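Local coordinates for kinetochore protein mis18 (Schizosaccharomyces pombe, PDB 5J6P) that helps recruit CENP-A to centromeres as part of a larger complex, maintains kinetochore factors and keeps histones of the centromeric central core deacetylated, at residues 14-23 / 34-42. Numbering follows the deposited sequence.
Sequences QIVGDSNAWV and LSDAVENSV
Ser35 grips the carbonyl of Ala21 with two hydrogen bonds. Ser35 N lies in the carbonyl plane, 2.9 Å from Ala21 O, and the bond is nearly straight (171°). Ser35 OG reaches Ala21 O at 3.1 Å, tilted from that plane; OG sits between the backbone N and the carbonyl carbon (chi1 65°), which turns it back to Ala21. Farther along, Val38 N donates to Val16 O at 2.8 Å, from above the carbonyl plane. Ser41 OG bonds to Val38 O, which also accepts Ser41 N, so the turn is closed from within.

Apolar contacts are looser. At the Ser35 end, Val23 CG2 lies 3.7 Å from Ser35 CB. Leu34 CD1 meets the Trp22 ring obliquely, where the two residues form a non-hydrogen-bonded antiparallel pair. At the Val38 end, Val38 CG2 lies 4.3 Å from Ile15 CG2.

Gln14 extends alongside Ser41 and also touches the zinc ligand Cys63. With an alanine here, a gap is likely to open between Ser41 and Cys63.

The 34-42 connection of this Yippee-Mis18 domain is thus tied to strand 15-18 and to Ala21, just ahead of strand 22-26. Both acceptors are backbone oxygens, so the polar hold rests mainly on main chain, with Ser35 OG adding one side-chain bond.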
loop_
_atom_site.group_PDB
_atom_site.type_symbol
_atom_site.label_atom_id
_atom_site.label_comp_id
_atom_site.label_asym_id
_atom_site.label_seq_id
_atom_site.Cartn_x
_atom_site.Cartn_y
_atom_site.Cartn_z
ATOM N N GLN A 14 5.630 -4.580 -0.941
ATOM C CA GLN A 14 5.852 -4.104 0.389
ATOM C C GLN A 14 5.788 -2.587 0.415
ATOM O O GLN A 14 6.421 -1.919 -0.398
ATOM C CB GLN A 14 7.210 -4.557 0.911
ATOM C CG GLN A 14 7.425 -4.072 2.329
ATOM C CD GLN A 14 8.653 -4.638 2.988
ATOM O OE1 GLN A 14 9.717 -4.874 2.353
ATOM N NE2 GLN A 14 8.542 -4.812 4.287
ATOM N N ILE A 15 5.044 -2.047 1.365
ATOM C CA ILE A 15 4.977 -0.603 1.522
ATOM C C ILE A 15 6.237 -0.164 2.225
ATOM O O ILE A 15 6.533 -0.687 3.286
ATOM C CB ILE A 15 3.767 -0.161 2.347
ATOM C CG1 ILE A 15 2.512 -0.312 1.496
ATOM C CG2 ILE A 15 3.911 1.276 2.822
ATOM C CD1 ILE A 15 1.232 -0.371 2.306
ATOM N N VAL A 16 6.938 0.803 1.630
ATOM C CA VAL A 16 8.186 1.334 2.185
ATOM C C VAL A 16 8.034 2.733 2.815
ATOM O O VAL A 16 8.797 3.108 3.701
ATOM C CB VAL A 16 9.297 1.331 1.120
ATOM C CG1 VAL A 16 9.499 -0.084 0.563
ATOM C CG2 VAL A 16 9.000 2.322 -0.004
ATOM N N GLY A 17 7.060 3.505 2.352
ATOM C CA GLY A 17 6.650 4.704 3.057
ATOM C C GLY A 17 5.505 5.401 2.376
ATOM O O GLY A 17 4.817 4.798 1.542
ATOM N N ASP A 18 5.327 6.680 2.707
ATOM C CA ASP A 18 4.242 7.500 2.143
ATOM C C ASP A 18 4.680 8.913 1.904
ATOM O O ASP A 18 5.796 9.294 2.250
ATOM C CB ASP A 18 3.056 7.507 3.086
ATOM C CG ASP A 18 3.428 8.009 4.442
ATOM O OD1 ASP A 18 4.028 9.105 4.536
ATOM O OD2 ASP A 18 3.148 7.291 5.412
ATOM N N SER A 19 3.773 9.686 1.321
ATOM C CA SER A 19 4.010 11.089 0.983
ATOM C C SER A 19 4.278 11.973 2.154
ATOM O O SER A 19 4.924 12.976 2.000
ATOM C CB SER A 19 2.831 11.687 0.230
ATOM O OG SER A 19 3.083 11.565 -1.157
ATOM N N ASN A 20 3.799 11.615 3.323
ATOM C CA ASN A 20 3.923 12.513 4.457
ATOM C C ASN A 20 5.334 12.740 4.985
ATOM O O ASN A 20 5.617 13.821 5.516
ATOM C CB ASN A 20 2.914 12.115 5.533
ATOM C CG ASN A 20 1.483 12.321 5.052
ATOM O OD1 ASN A 20 1.235 12.839 3.934
ATOM N ND2 ASN A 20 0.541 11.923 5.868
ATOM N N ALA A 21 6.224 11.768 4.783
ATOM C CA ALA A 21 7.659 11.981 4.985
ATOM C C ALA A 21 8.426 12.536 3.745
ATOM O O ALA A 21 9.669 12.470 3.704
ATOM C CB ALA A 21 8.315 10.705 5.472
ATOM N N TRP A 22 7.720 13.109 2.769
ATOM C CA TRP A 22 8.371 13.647 1.572
ATOM C C TRP A 22 9.291 14.815 1.910
ATOM O O TRP A 22 9.117 15.501 2.936
ATOM C CB TRP A 22 7.321 14.049 0.566
ATOM C CG TRP A 22 7.754 14.610 -0.712
ATOM C CD1 TRP A 22 8.136 15.894 -0.949
ATOM C CD2 TRP A 22 7.706 13.956 -1.988
ATOM N NE1 TRP A 22 8.376 16.073 -2.296
ATOM C CE2 TRP A 22 8.117 14.903 -2.958
ATOM C CE3 TRP A 22 7.352 12.656 -2.411
ATOM C CZ2 TRP A 22 8.220 14.588 -4.330
ATOM C CZ3 TRP A 22 7.449 12.331 -3.791
ATOM C CH2 TRP A 22 7.878 13.302 -4.729
ATOM N N VAL A 23 10.305 14.968 1.055
ATOM C CA VAL A 23 11.388 15.930 1.222
ATOM C C VAL A 23 11.561 16.706 -0.065
ATOM O O VAL A 23 11.332 17.917 -0.091
ATOM C CB VAL A 23 12.719 15.225 1.554
ATOM C CG1 VAL A 23 13.888 16.212 1.518
ATOM C CG2 VAL A 23 12.626 14.523 2.907
ATOM N N LEU A 34 12.808 10.787 0.752
ATOM C CA LEU A 34 11.936 10.714 1.898
ATOM C C LEU A 34 12.799 10.732 3.132
ATOM O O LEU A 34 13.866 10.163 3.129
ATOM C CB LEU A 34 11.148 9.377 1.900
ATOM C CG LEU A 34 9.711 9.148 1.367
ATOM C CD1 LEU A 34 9.466 9.672 -0.042
ATOM C CD2 LEU A 34 9.359 7.658 1.429
ATOM N N SER A 35 12.272 11.310 4.197
ATOM C CA SER A 35 12.948 11.454 5.458
ATOM C C SER A 35 12.646 10.313 6.389
ATOM O O SER A 35 13.187 10.245 7.518
ATOM C CB SER A 35 12.482 12.751 6.128
ATOM O OG SER A 35 11.100 12.695 6.464
ATOM N N ASP A 36 11.717 9.454 5.976
ATOM C CA ASP A 36 11.436 8.256 6.759
ATOM C C ASP A 36 10.911 7.122 5.902
ATOM O O ASP A 36 10.326 7.353 4.835
ATOM C CB ASP A 36 10.457 8.540 7.932
ATOM C CG ASP A 36 10.670 7.577 9.113
ATOM O OD1 ASP A 36 11.504 6.650 8.991
ATOM O OD2 ASP A 36 10.018 7.739 10.166
ATOM N N ALA A 37 11.127 5.901 6.396
ATOM C CA ALA A 37 10.530 4.722 5.811
ATOM C C ALA A 37 10.157 3.740 6.862
ATOM O O ALA A 37 10.684 3.754 7.945
ATOM C CB ALA A 37 11.505 4.081 4.836
ATOM N N VAL A 38 9.295 2.820 6.490
ATOM C CA VAL A 38 8.858 1.772 7.405
ATOM C C VAL A 38 10.046 1.007 7.973
ATOM O O VAL A 38 10.966 0.646 7.237
ATOM C CB VAL A 38 7.939 0.766 6.697
ATOM C CG1 VAL A 38 7.540 -0.339 7.672
ATOM C CG2 VAL A 38 6.724 1.473 6.070
ATOM N N GLU A 39 10.004 0.729 9.270
ATOM C CA GLU A 39 11.210 0.303 9.959
ATOM C C GLU A 39 11.882 -0.888 9.311
ATOM O O GLU A 39 13.016 -0.772 8.807
ATOM C CB GLU A 39 10.969 0.041 11.440
ATOM C CG GLU A 39 11.364 1.229 12.306
ATOM C CD GLU A 39 10.975 1.034 13.754
ATOM O OE1 GLU A 39 11.166 -0.098 14.264
ATOM O OE2 GLU A 39 10.472 2.008 14.371
ATOM N N ASN A 40 11.207 -2.023 9.265
ATOM C CA ASN A 40 11.910 -3.155 8.712
ATOM C C ASN A 40 11.744 -3.342 7.192
ATOM O O ASN A 40 12.178 -4.362 6.657
ATOM C CB ASN A 40 11.645 -4.392 9.563
ATOM C CG ASN A 40 12.351 -4.307 10.916
ATOM O OD1 ASN A 40 11.725 -4.449 11.969
ATOM N ND2 ASN A 40 13.659 -4.028 10.892
ATOM N N SER A 41 11.235 -2.329 6.477
ATOM C CA SER A 41 11.027 -2.474 5.043
ATOM C C SER A 41 12.287 -2.446 4.170
ATOM O O SER A 41 12.222 -2.788 2.991
ATOM C CB SER A 41 10.097 -1.402 4.530
ATOM O OG SER A 41 10.685 -0.136 4.686
ATOM N N VAL A 42 13.431 -2.071 4.724
ATOM C CA VAL A 42 14.520 -1.578 3.889
ATOM C C VAL A 42 15.862 -1.834 4.549
ATOM O O VAL A 42 15.981 -1.664 5.766
ATOM C CB VAL A 42 14.209 -0.080 3.547
ATOM C CG1 VAL A 42 15.256 0.897 4.024
ATOM C CG2 VAL A 42 13.925 0.073 2.072
#